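Local atomic coordinates of phosphoribosylaminoimidazole carboxylase, ATPase subunit (Thermotoga maritima, PDB entry 3AX6), a protein that probably catalyses the ATP-dependent carboxylation of 5-aminoimidazole ribonucleotide with hydrogencarbonate to N5-carboxyaminoimidazole ribonucleotide, a step of purine biosynthesis. Residues I73-Q76 and T77-L81; P92-L95 and E96-D100; D100-V103 and Q104-L108. All blocks are in the same frame, centred on the assembly; numbering follows the deposited sequence.

Contact 1 comes first along the chain. It forms the first turns of helix 75-83, the helix of a beta-alpha-beta unit between strands 65-68 and 87-88. Contact 2 follows in helix 92-99, just after strand 87-88, an edge strand of the parallel sheet within this chain. Contact 3 starts helix 101-110. All three are local turns in series; none encloses or crosses another. Contacts 1 and 2 meet where Gln76 and Lys79 converge on Glu96. Contacts 2 and 3 share Asp100, and Ile97 CD1 packs on Phe107 CD2 at 3.9 Å between their helices. Contact 3 carries Lys101 of the ADP pocket; contact 1 lies away from it.

Contact 1 (I73-Q76 and T77-L81); sequences IDVQ and TLKKL
Lys79 N donates to Val75 O at 2.9 Å in the first turn of helix 75-83. Lys80 N gives the next backbone bond, to Gln76 O at 3.1 Å. Asp74 is the N-cap. Its OD1 accepts from Thr77 N at 3.1 Å. The bond is fairly straight, 160° at the hydrogen. The N-H reaches this oxygen from above the carboxylate plane. The chain enters the helix through an inverse gamma turn centred on Asp74, and a weak bond runs from Leu78 N to Asp74 O. On the buried side, Ile73 CD1 touches Leu78 CD1 at 3.6 Å, and the two side chains cross at about a right angle. Leu78 also packs on Ile56 of helix 53-61 and Ile88 of strand 87-88. The contact thus lies within the beta-alpha-beta unit of strand 65-68, helix 75-83 and strand 87-88, in the Rossmann-like preATP-grasp domain. On the outer side, Gln76 and Lys79 lie side by side and point the same way. Lys79 leaves the helix extended, then bends at its last two torsions (chi3 -68°, chi4 67°). This brings Lys79 NZ to 3.0 Å from Gln76 NE2. Both nitrogens are donors, so they do not bond to each other. Both turn to Glu96 OE2, through a salt bridge from Lys79 and probably a hydrogen bond from Gln76. Lys79 also makes a cation-pi contact with Tyr93. The close approach of the two donors is therefore paid for by one shared acceptor on helix 92-99, whose negative charge probably stabilises the lysine ammonium.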
ATOM      1  N   ILE A  73     -17.942  15.202  14.873  1.00 25.48           N
ATOM      2  CA  ILE A  73     -17.005  16.315  14.963  1.00 22.91           C
ATOM      3  C   ILE A  73     -17.779  17.620  15.009  1.00 22.87           C
ATOM      4  O   ILE A  73     -18.969  17.657  14.700  1.00 21.21           O
ATOM      5  CB  ILE A  73     -16.048  16.344  13.754  1.00 20.14           C
ATOM      6  CG1 ILE A  73     -16.837  16.553  12.458  1.00 20.67           C
ATOM      7  CG2 ILE A  73     -15.276  15.056  13.685  1.00 18.89           C
ATOM      8  CD1 ILE A  73     -15.978  16.492  11.208  1.00 20.04           C
ATOM      9  N   ASP A  74     -17.101  18.688  15.403  1.00 22.66           N
ATOM     10  CA  ASP A  74     -17.734  19.995  15.479  1.00 24.26           C
ATOM     11  C   ASP A  74     -18.092  20.434  14.064  1.00 25.55           C
ATOM     12  O   ASP A  74     -17.357  21.192  13.427  1.00 25.53           O
ATOM     13  CB  ASP A  74     -16.773  20.997  16.111  1.00 24.81           C
ATOM     14  CG  ASP A  74     -17.429  22.317  16.408  1.00 25.42           C
ATOM     15  OD1 ASP A  74     -18.594  22.514  15.997  1.00 27.81           O
ATOM     16  OD2 ASP A  74     -16.775  23.162  17.045  1.00 27.04           O
ATOM     17  N   VAL A  75     -19.226  19.951  13.571  1.00 26.03           N
ATOM     18  CA  VAL A  75     -19.658  20.279  12.225  1.00 27.67           C
ATOM     19  C   VAL A  75     -20.016  21.755  12.054  1.00 28.42           C
ATOM     20  O   VAL A  75     -19.776  22.336  10.997  1.00 27.62           O
ATOM     21  CB  VAL A  75     -20.864  19.389  11.803  1.00 28.27           C
ATOM     22  CG1 VAL A  75     -21.982  19.501  12.823  1.00 29.86           C
ATOM     23  CG2 VAL A  75     -21.367  19.800  10.422  1.00 30.07           C
ATOM     24  N   GLN A  76     -20.576  22.365  13.095  1.00 30.24           N
ATOM     25  CA  GLN A  76     -20.974  23.768  13.015  1.00 30.31           C
ATOM     26  C   GLN A  76     -19.800  24.731  12.855  1.00 28.98           C
ATOM     27  O   GLN A  76     -19.897  25.706  12.105  1.00 27.52           O
ATOM     28  CB  GLN A  76     -21.819  24.157  14.233  1.00 32.93           C
ATOM     29  CG  GLN A  76     -23.200  23.489  14.280  1.00 37.32           C
ATOM     30  CD  GLN A  76     -24.070  23.800  13.063  1.00 39.21           C
ATOM     31  OE1 GLN A  76     -24.369  24.962  12.768  1.00 39.78           O
ATOM     32  NE2 GLN A  76     -24.487  22.755  12.356  1.00 40.27           N
ATOM     33  N   THR A  77     -18.691  24.475  13.543  1.00 27.30           N
ATOM     34  CA  THR A  77     -17.542  25.358  13.401  1.00 26.06           C
ATOM     35  C   THR A  77     -16.982  25.181  11.989  1.00 25.32           C
ATOM     36  O   THR A  77     -16.491  26.134  11.382  1.00 26.42           O
ATOM     37  CB  THR A  77     -16.432  25.054  14.442  1.00 26.04           C
ATOM     38  OG1 THR A  77     -15.350  25.977  14.269  1.00 26.80           O
ATOM     39  CG2 THR A  77     -15.888  23.661  14.257  1.00 28.59           C
ATOM     40  N   LEU A  78     -17.073  23.964  11.459  1.00 22.59           N
ATOM     41  CA  LEU A  78     -16.572  23.708  10.116  1.00 20.95           C
ATOM     42  C   LEU A  78     -17.411  24.449   9.093  1.00 21.72           C
ATOM     43  O   LEU A  78     -16.885  24.964   8.107  1.00 22.01           O
ATOM     44  CB  LEU A  78     -16.571  22.211   9.811  1.00 15.88           C
ATOM     45  CG  LEU A  78     -15.444  21.440  10.499  1.00 17.17           C
ATOM     46  CD1 LEU A  78     -15.638  19.943  10.306  1.00 15.96           C
ATOM     47  CD2 LEU A  78     -14.097  21.899   9.938  1.00 12.80           C
ATOM     48  N   LYS A  79     -18.718  24.502   9.328  1.00 23.56           N
ATOM     49  CA  LYS A  79     -19.623  25.200   8.426  1.00 24.42           C
ATOM     50  C   LYS A  79     -19.225  26.669   8.406  1.00 23.78           C
ATOM     51  O   LYS A  79     -19.241  27.322   7.366  1.00 24.66           O
ATOM     52  CB  LYS A  79     -21.070  25.064   8.902  1.00 25.32           C
ATOM     53  CG  LYS A  79     -22.075  25.706   7.954  1.00 29.19           C
ATOM     54  CD  LYS A  79     -23.504  25.703   8.513  1.00 32.98           C
ATOM     55  CE  LYS A  79     -24.104  24.303   8.595  1.00 32.97           C
ATOM     56  NZ  LYS A  79     -23.418  23.441   9.597  1.00 34.91           N
ATOM     57  N   LYS A  80     -18.869  27.187   9.572  1.00 23.86           N
ATOM     58  CA  LYS A  80     -18.450  28.575   9.690  1.00 25.39           C
ATOM     59  C   LYS A  80     -17.242  28.818   8.781  1.00 23.17           C
ATOM     60  O   LYS A  80     -17.262  29.695   7.914  1.00 21.24           O
ATOM     61  CB  LYS A  80     -18.102  28.876  11.155  1.00 29.37           C
ATOM     62  CG  LYS A  80     -17.482  30.242  11.409  1.00 34.60           C
ATOM     63  CD  LYS A  80     -17.429  30.554  12.904  1.00 38.45           C
ATOM     64  CE  LYS A  80     -16.777  31.908  13.186  1.00 40.63           C
ATOM     65  NZ  LYS A  80     -15.326  31.924  12.838  1.00 43.41           N
ATOM     66  N   LEU A  81     -16.202  28.017   8.980  1.00 21.37           N
ATOM     67  CA  LEU A  81     -14.975  28.120   8.200  1.00 20.19           C
ATOM     68  C   LEU A  81     -15.227  27.886   6.720  1.00 21.03           C
ATOM     69  O   LEU A  81     -14.623  28.537   5.865  1.00 20.47           O
ATOM     70  CB  LEU A  81     -13.959  27.112   8.715  1.00 17.97           C
ATOM     71  CG  LEU A  81     -13.548  27.393  10.158  1.00 18.98           C
ATOM     72  CD1 LEU A  81     -13.074  26.108  10.803  1.00 18.61           C
ATOM     73  CD2 LEU A  81     -12.471  28.489  10.189  1.00 17.42           C
TER

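Contact 2 (P92-L95 and E96-D100); sequences PYTL and EIIQD
Glu96 packs back against the preceding turn of helix 92-99. Its CB lies 3.2 Å from Pro92 O and close to Tyr93 O. CG stands opposite the backbone N (chi1 -170°), and the extended chain carries CD out alongside the Tyr93 side chain, pointing the same way. At the tip, OE1 comes to 3.9 Å from Tyr93 CD1 and meets the ring obliquely. The ring and carboxylate planes are 74° apart. A water donates to Glu96 OE1 at 2.7 Å and to Tyr93 O at 2.8 Å, which ties the carboxylate to its own helix. Tyr93 O also accepts from Ile97 N, so this carbonyl has two donors. The other oxygen, OE2, faces helix 75-83 and is held there by Lys79 and Gln76. Tyr93 OH is hydrogen-bonded to Asn83 OD1. The helix follows strand 87-88, an outer strand of the five-stranded parallel sheet in the Rossmann-like preATP-grasp domain. Pro92 packs on Leu78 and Tyr82, and Leu95 on Ile73 and Pro260. On the buried face, Thr94 and Ile98 run side by side, with Thr94 CG2 3.8 Å from Ile98 CD1. Ile98 N bonds to Thr94 O at 3.0 Å, almost in line with the carbonyl. Ile98 also touches Pro260, and its side chain lies about 4 Å from that of Glu257, a predicted ATP-binding residue. Next to Ile98, and one turn on from Leu95, Gln99 CG lies beside Leu95 O, which also accepts from Gln99 N. Leu95 CD1 reaches Gln99 CG at 4.2 Å, the two side chains meeting at a slant.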
ATOM      1  N   PRO A  92     -19.292  20.570   5.145  1.00 17.64           N
ATOM      2  CA  PRO A  92     -19.928  20.441   6.455  1.00 17.98           C
ATOM      3  C   PRO A  92     -21.437  20.323   6.246  1.00 18.46           C
ATOM      4  O   PRO A  92     -22.149  19.724   7.055  1.00 19.12           O
ATOM      5  CB  PRO A  92     -19.548  21.747   7.148  1.00 19.23           C
ATOM      6  CG  PRO A  92     -18.253  22.103   6.515  1.00 17.64           C
ATOM      7  CD  PRO A  92     -18.515  21.817   5.068  1.00 18.05           C
ATOM      8  N   TYR A  93     -21.912  20.912   5.150  1.00 18.80           N
ATOM      9  CA  TYR A  93     -23.323  20.873   4.789  1.00 19.65           C
ATOM     10  C   TYR A  93     -23.730  19.446   4.428  1.00 20.22           C
ATOM     11  O   TYR A  93     -24.825  18.992   4.774  1.00 20.24           O
ATOM     12  CB  TYR A  93     -23.585  21.819   3.614  1.00 21.48           C
ATOM     13  CG  TYR A  93     -23.657  23.270   4.015  1.00 23.27           C
ATOM     14  CD1 TYR A  93     -24.778  23.769   4.672  1.00 25.60           C
ATOM     15  CD2 TYR A  93     -22.590  24.140   3.775  1.00 24.92           C
ATOM     16  CE1 TYR A  93     -24.843  25.096   5.087  1.00 27.53           C
ATOM     17  CE2 TYR A  93     -22.640  25.475   4.187  1.00 26.48           C
ATOM     18  CZ  TYR A  93     -23.772  25.944   4.845  1.00 28.46           C
ATOM     19  OH  TYR A  93     -23.844  27.247   5.281  1.00 29.24           O
ATOM     20  N   THR A  94     -22.847  18.739   3.728  1.00 19.50           N
ATOM     21  CA  THR A  94     -23.124  17.357   3.355  1.00 20.34           C
ATOM     22  C   THR A  94     -23.106  16.539   4.639  1.00 19.53           C
ATOM     23  O   THR A  94     -24.013  15.752   4.906  1.00 20.00           O
ATOM     24  CB  THR A  94     -22.055  16.791   2.397  1.00 20.82           C
ATOM     25  OG1 THR A  94     -22.108  17.484   1.145  1.00 21.35           O
ATOM     26  CG2 THR A  94     -22.298  15.307   2.158  1.00 21.93           C
ATOM     27  N   LEU A  95     -22.064  16.741   5.434  1.00 20.37           N
ATOM     28  CA  LEU A  95     -21.925  16.042   6.699  1.00 21.74           C
ATOM     29  C   LEU A  95     -23.187  16.285   7.538  1.00 22.93           C
ATOM     30  O   LEU A  95     -23.709  15.370   8.183  1.00 21.14           O
ATOM     31  CB  LEU A  95     -20.685  16.552   7.434  1.00 20.46           C
ATOM     32  CG  LEU A  95     -20.297  15.853   8.738  1.00 22.95           C
ATOM     33  CD1 LEU A  95     -20.206  14.351   8.516  1.00 23.23           C
ATOM     34  CD2 LEU A  95     -18.973  16.406   9.235  1.00 21.49           C
ATOM     35  N   GLU A  96     -23.683  17.518   7.496  1.00 23.37           N
ATOM     36  CA  GLU A  96     -24.875  17.901   8.244  1.00 25.50           C
ATOM     37  C   GLU A  96     -26.112  17.114   7.789  1.00 24.54           C
ATOM     38  O   GLU A  96     -26.917  16.674   8.612  1.00 22.68           O
ATOM     39  CB  GLU A  96     -25.115  19.402   8.076  1.00 28.11           C
ATOM     40  CG  GLU A  96     -26.181  19.982   8.984  1.00 29.84           C
ATOM     41  CD  GLU A  96     -26.247  21.492   8.886  1.00 31.53           C
ATOM     42  OE1 GLU A  96     -26.410  21.998   7.754  1.00 32.25           O
ATOM     43  OE2 GLU A  96     -26.133  22.169   9.933  1.00 31.81           O
ATOM     44  N   ILE A  97     -26.251  16.944   6.475  1.00 23.30           N
ATOM     45  CA  ILE A  97     -27.369  16.206   5.900  1.00 21.34           C
ATOM     46  C   ILE A  97     -27.333  14.728   6.281  1.00 24.35           C
ATOM     47  O   ILE A  97     -28.366  14.127   6.578  1.00 24.32           O
ATOM     48  CB  ILE A  97     -27.369  16.301   4.362  1.00 16.99           C
ATOM     49  CG1 ILE A  97     -27.799  17.699   3.925  1.00 16.00           C
ATOM     50  CG2 ILE A  97     -28.295  15.253   3.772  1.00 14.00           C
ATOM     51  CD1 ILE A  97     -27.908  17.868   2.410  1.00 13.46           C
ATOM     52  N   ILE A  98     -26.139  14.146   6.269  1.00 25.50           N
ATOM     53  CA  ILE A  98     -25.971  12.736   6.590  1.00 27.43           C
ATOM     54  C   ILE A  98     -26.079  12.400   8.081  1.00 28.62           C
ATOM     55  O   ILE A  98     -26.597  11.344   8.443  1.00 30.98           O
ATOM     56  CB  ILE A  98     -24.622  12.225   6.051  1.00 27.58           C
ATOM     57  CG1 ILE A  98     -24.554  12.463   4.541  1.00 25.49           C
ATOM     58  CG2 ILE A  98     -24.460  10.744   6.362  1.00 27.45           C
ATOM     59  CD1 ILE A  98     -23.217  12.119   3.921  1.00 25.65           C
ATOM     60  N   GLN A  99     -25.605  13.296   8.941  1.00 28.96           N
ATOM     61  CA  GLN A  99     -25.647  13.073  10.388  1.00 29.69           C
ATOM     62  C   GLN A  99     -27.028  12.790  10.972  1.00 29.94           C
ATOM     63  O   GLN A  99     -27.150  12.103  11.984  1.00 29.56           O
ATOM     64  CB  GLN A  99     -25.060  14.271  11.128  1.00 30.80           C
ATOM     65  CG  GLN A  99     -23.563  14.405  11.019  1.00 31.01           C
ATOM     66  CD  GLN A  99     -22.999  15.250  12.135  1.00 31.74           C
ATOM     67  OE1 GLN A  99     -23.479  16.355  12.399  1.00 31.04           O
ATOM     68  NE2 GLN A  99     -21.974  14.733  12.802  1.00 32.62           N
ATOM     69  N   ASP A 100     -28.062  13.340  10.353  1.00 29.88           N
ATOM     70  CA  ASP A 100     -29.418  13.130  10.832  1.00 30.65           C
ATOM     71  C   ASP A 100     -30.151  12.263   9.819  1.00 30.20           C
ATOM     72  O   ASP A 100     -30.397  12.676   8.683  1.00 29.35           O
ATOM     73  CB  ASP A 100     -30.113  14.478  11.022  1.00 32.35           C
ATOM     74  CG  ASP A 100     -31.576  14.338  11.385  1.00 36.01           C
ATOM     75  OD1 ASP A 100     -32.187  15.357  11.773  1.00 37.82           O
ATOM     76  OD2 ASP A 100     -32.121  13.220  11.273  1.00 37.62           O
TER
HETATM   77  O   HOH W   1     -27.049  20.472   5.603  1.00 17.49           O

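Contact 3 (D100-V103 and Q104-L108); sequences DKFV and QKEFL. With ADP (adenosine-5'-diphosphate), chain E.
Phe102 lays its ring beside the carboxylate of Glu106, one turn further along helix 101-110. This helix packs on strands 166-170 and 253-259 of the ATP-grasp fold, and its first turn holds Lys101 of the ADP pocket. Glu106 OE2 comes to 3.1 Å from Phe102 CZ and approaches the ring obliquely. The ring and carboxylate planes are 49° apart. Glu106 bends at chi2 (87°), which turns its carboxylate toward the ring. The same OE2 is hydrogen-bonded to Tyr118 OH, so the carboxylate is held from outside the helix as well. In the backbone of the same turn, Glu106 N donates to Phe102 O at 2.8 Å.

Asp100 is the N-cap. Its OD2 accepts from Phe102 N at 2.8 Å, from above the carboxylate plane, while OD1 forms a salt bridge with Arg140. The capping group is therefore fixed at both oxygens. Lys105 N bonds to Lys101 O at 3.0 Å, and Lys105 CG packs against that carbonyl oxygen. Lys105 continues toward Tyr167 and Glu169, whose OE2 is hydrogen-bonded to ADP. Gln104 NE2 donates to OE2 of Glu257, a residue predicted to bind ATP. Lys101 leaves the helix on the nucleotide side with its chain fully extended beyond CG. Its ammonium reaches the diphosphate, where Lys101 NZ makes a weak hydrogen bond of 3.3 Å to the bridging oxygen O3A of ADP.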
ATOM      1  N   ASP A 100     -28.062  13.340  10.353  1.00 29.88           N
ATOM      2  CA  ASP A 100     -29.418  13.130  10.832  1.00 30.65           C
ATOM      3  C   ASP A 100     -30.151  12.263   9.819  1.00 30.20           C
ATOM      4  O   ASP A 100     -30.397  12.676   8.683  1.00 29.35           O
ATOM      5  CB  ASP A 100     -30.113  14.478  11.022  1.00 32.35           C
ATOM      6  CG  ASP A 100     -31.576  14.338  11.385  1.00 36.01           C
ATOM      7  OD1 ASP A 100     -32.187  15.357  11.773  1.00 37.82           O
ATOM      8  OD2 ASP A 100     -32.121  13.220  11.273  1.00 37.62           O
ATOM      9  N   LYS A 101     -30.495  11.053  10.240  1.00 28.46           N
ATOM     10  CA  LYS A 101     -31.164  10.109   9.363  1.00 27.01           C
ATOM     11  C   LYS A 101     -32.449  10.616   8.739  1.00 25.57           C
ATOM     12  O   LYS A 101     -32.759  10.258   7.610  1.00 25.13           O
ATOM     13  CB  LYS A 101     -31.436   8.804  10.104  1.00 28.84           C
ATOM     14  CG  LYS A 101     -30.183   8.027  10.473  1.00 28.66           C
ATOM     15  CD  LYS A 101     -30.528   6.589  10.824  1.00 29.04           C
ATOM     16  CE  LYS A 101     -29.280   5.753  11.014  1.00 29.25           C
ATOM     17  NZ  LYS A 101     -29.617   4.313  11.164  1.00 29.95           N
ATOM     18  N   PHE A 102     -33.199  11.444   9.458  1.00 24.86           N
ATOM     19  CA  PHE A 102     -34.447  11.958   8.904  1.00 25.89           C
ATOM     20  C   PHE A 102     -34.194  12.977   7.799  1.00 25.02           C
ATOM     21  O   PHE A 102     -34.756  12.874   6.708  1.00 24.87           O
ATOM     22  CB  PHE A 102     -35.326  12.587   9.991  1.00 24.90           C
ATOM     23  CG  PHE A 102     -36.628  13.119   9.464  1.00 25.21           C
ATOM     24  CD1 PHE A 102     -36.811  14.483   9.270  1.00 22.86           C
ATOM     25  CD2 PHE A 102     -37.652  12.250   9.110  1.00 23.43           C
ATOM     26  CE1 PHE A 102     -37.995  14.970   8.727  1.00 24.24           C
ATOM     27  CE2 PHE A 102     -38.837  12.727   8.567  1.00 23.55           C
ATOM     28  CZ  PHE A 102     -39.010  14.089   8.374  1.00 23.62           C
ATOM     29  N   VAL A 103     -33.353  13.965   8.077  1.00 26.20           N
ATOM     30  CA  VAL A 103     -33.040  14.963   7.063  1.00 24.79           C
ATOM     31  C   VAL A 103     -32.427  14.233   5.866  1.00 23.20           C
ATOM     32  O   VAL A 103     -32.696  14.575   4.711  1.00 22.46           O
ATOM     33  CB  VAL A 103     -32.056  16.028   7.601  1.00 26.12           C
ATOM     34  CG1 VAL A 103     -32.688  16.779   8.767  1.00 26.27           C
ATOM     35  CG2 VAL A 103     -30.780  15.369   8.049  1.00 28.55           C
ATOM     36  N   GLN A 104     -31.621  13.209   6.147  1.00 20.51           N
ATOM     37  CA  GLN A 104     -30.993  12.421   5.089  1.00 19.98           C
ATOM     38  C   GLN A 104     -32.063  11.796   4.199  1.00 20.18           C
ATOM     39  O   GLN A 104     -31.987  11.888   2.977  1.00 19.53           O
ATOM     40  CB  GLN A 104     -30.105  11.326   5.688  1.00 19.26           C
ATOM     41  CG  GLN A 104     -29.606  10.313   4.665  1.00 21.16           C
ATOM     42  CD  GLN A 104     -28.648   9.302   5.257  1.00 21.05           C
ATOM     43  OE1 GLN A 104     -28.753   8.103   4.989  1.00 23.49           O
ATOM     44  NE2 GLN A 104     -27.704   9.776   6.059  1.00 17.51           N
ATOM     45  N   LYS A 105     -33.063  11.165   4.816  1.00 22.14           N
ATOM     46  CA  LYS A 105     -34.164  10.544   4.075  1.00 23.00           C
ATOM     47  C   LYS A 105     -34.952  11.597   3.287  1.00 23.28           C
ATOM     48  O   LYS A 105     -35.343  11.373   2.142  1.00 23.52           O
ATOM     49  CB  LYS A 105     -35.114   9.823   5.039  1.00 23.38           C
ATOM     50  CG  LYS A 105     -34.541   8.569   5.688  1.00 26.36           C
ATOM     51  CD  LYS A 105     -34.220   7.520   4.641  1.00 27.87           C
ATOM     52  CE  LYS A 105     -33.619   6.269   5.257  1.00 28.62           C
ATOM     53  NZ  LYS A 105     -33.240   5.281   4.207  1.00 26.37           N
ATOM     54  N   GLU A 106     -35.183  12.739   3.923  1.00 25.44           N
ATOM     55  CA  GLU A 106     -35.911  13.860   3.329  1.00 25.46           C
ATOM     56  C   GLU A 106     -35.153  14.315   2.077  1.00 24.87           C
ATOM     57  O   GLU A 106     -35.749  14.598   1.041  1.00 23.77           O
ATOM     58  CB  GLU A 106     -35.983  15.004   4.350  1.00 27.69           C
ATOM     59  CG  GLU A 106     -37.135  15.990   4.201  1.00 32.01           C
ATOM     60  CD  GLU A 106     -38.402  15.547   4.928  1.00 33.87           C
ATOM     61  OE1 GLU A 106     -39.305  16.391   5.129  1.00 34.42           O
ATOM     62  OE2 GLU A 106     -38.499  14.357   5.292  1.00 35.22           O
ATOM     63  N   PHE A 107     -33.827  14.376   2.183  1.00 25.22           N
ATOM     64  CA  PHE A 107     -32.988  14.792   1.062  1.00 24.20           C
ATOM     65  C   PHE A 107     -33.037  13.821  -0.106  1.00 23.10           C
ATOM     66  O   PHE A 107     -33.203  14.224  -1.259  1.00 22.95           O
ATOM     67  CB  PHE A 107     -31.532  14.952   1.510  1.00 25.07           C
ATOM     68  CG  PHE A 107     -30.570  15.112   0.373  1.00 24.95           C
ATOM     69  CD1 PHE A 107     -29.899  14.014  -0.142  1.00 25.37           C
ATOM     70  CD2 PHE A 107     -30.352  16.360  -0.201  1.00 27.45           C
ATOM     71  CE1 PHE A 107     -29.019  14.155  -1.216  1.00 28.20           C
ATOM     72  CE2 PHE A 107     -29.476  16.516  -1.275  1.00 27.85           C
ATOM     73  CZ  PHE A 107     -28.807  15.410  -1.783  1.00 28.23           C
ATOM     74  N   LEU A 108     -32.870  12.540   0.187  1.00 22.74           N
ATOM     75  CA  LEU A 108     -32.901  11.534  -0.860  1.00 23.13           C
ATOM     76  C   LEU A 108     -34.262  11.559  -1.553  1.00 23.92           C
ATOM     77  O   LEU A 108     -34.343  11.508  -2.783  1.00 23.78           O
ATOM     78  CB  LEU A 108     -32.622  10.153  -0.264  1.00 21.32           C
ATOM     79  CG  LEU A 108     -31.227   9.997   0.358  1.00 20.35           C
ATOM     80  CD1 LEU A 108     -31.145   8.718   1.188  1.00 18.47           C
ATOM     81  CD2 LEU A 108     -30.187  10.006  -0.746  1.00 18.33           C
TER
HETATM   82  PB  ADP E 381     -26.972   1.150  11.830  1.00 48.46           P
HETATM   83  O1B ADP E 381     -26.147   0.952  10.606  1.00 47.85           O
HETATM   84  O2B ADP E 381     -26.679  -0.063  12.864  1.00 48.72           O
HETATM   85  O3B ADP E 381     -26.561   2.627  12.524  1.00 47.13           O
HETATM   86  PA  ADP E 381     -29.053   0.425  10.127  1.00 38.43           P
HETATM   87  O1A ADP E 381     -29.907   1.353   9.348  1.00 34.95           O
HETATM   88  O2A ADP E 381     -27.808  -0.038   9.196  1.00 39.65           O
HETATM   89  O3A ADP E 381     -28.585   1.199  11.506  1.00 43.77           O
HETATM   90  O5' ADP E 381     -29.964  -0.849  10.575  1.00 37.43           O
HETATM   91  C5' ADP E 381     -29.106  -1.983  10.781  1.00 32.89           C
HETATM   92  C4' ADP E 381     -29.745  -3.252  10.206  1.00 30.37           C
HETATM   93  O4' ADP E 381     -31.188  -3.272  10.457  1.00 28.36           O
HETATM   94  C3' ADP E 381     -29.562  -3.335   8.681  1.00 29.61           C
HETATM   95  O3' ADP E 381     -28.310  -3.935   8.315  1.00 31.86           O
HETATM   96  C2' ADP E 381     -30.781  -4.141   8.239  1.00 27.74           C
HETATM   97  O2' ADP E 381     -30.510  -5.544   8.257  1.00 28.42           O
HETATM   98  C1' ADP E 381     -31.871  -3.734   9.251  1.00 24.62           C
HETATM   99  N9  ADP E 381     -32.771  -2.701   8.696  1.00 22.53           N
HETATM  100  C8  ADP E 381     -32.529  -1.352   8.590  1.00 20.97           C
HETATM  101  N7  ADP E 381     -33.542  -0.748   8.046  1.00 20.10           N
HETATM  102  C5  ADP E 381     -34.504  -1.654   7.766  1.00 20.54           C
HETATM  103  C6  ADP E 381     -35.799  -1.600   7.182  1.00 19.54           C
HETATM  104  N6  ADP E 381     -36.322  -0.401   6.755  1.00 18.90           N
HETATM  105  N1  ADP E 381     -36.508  -2.743   7.054  1.00 21.36           N
HETATM  106  C2  ADP E 381     -36.019  -3.919   7.460  1.00 22.25           C
HETATM  107  N3  ADP E 381     -34.806  -4.014   8.012  1.00 22.37           N
HETATM  108  C4  ADP E 381     -34.025  -2.923   8.181  1.00 21.35           C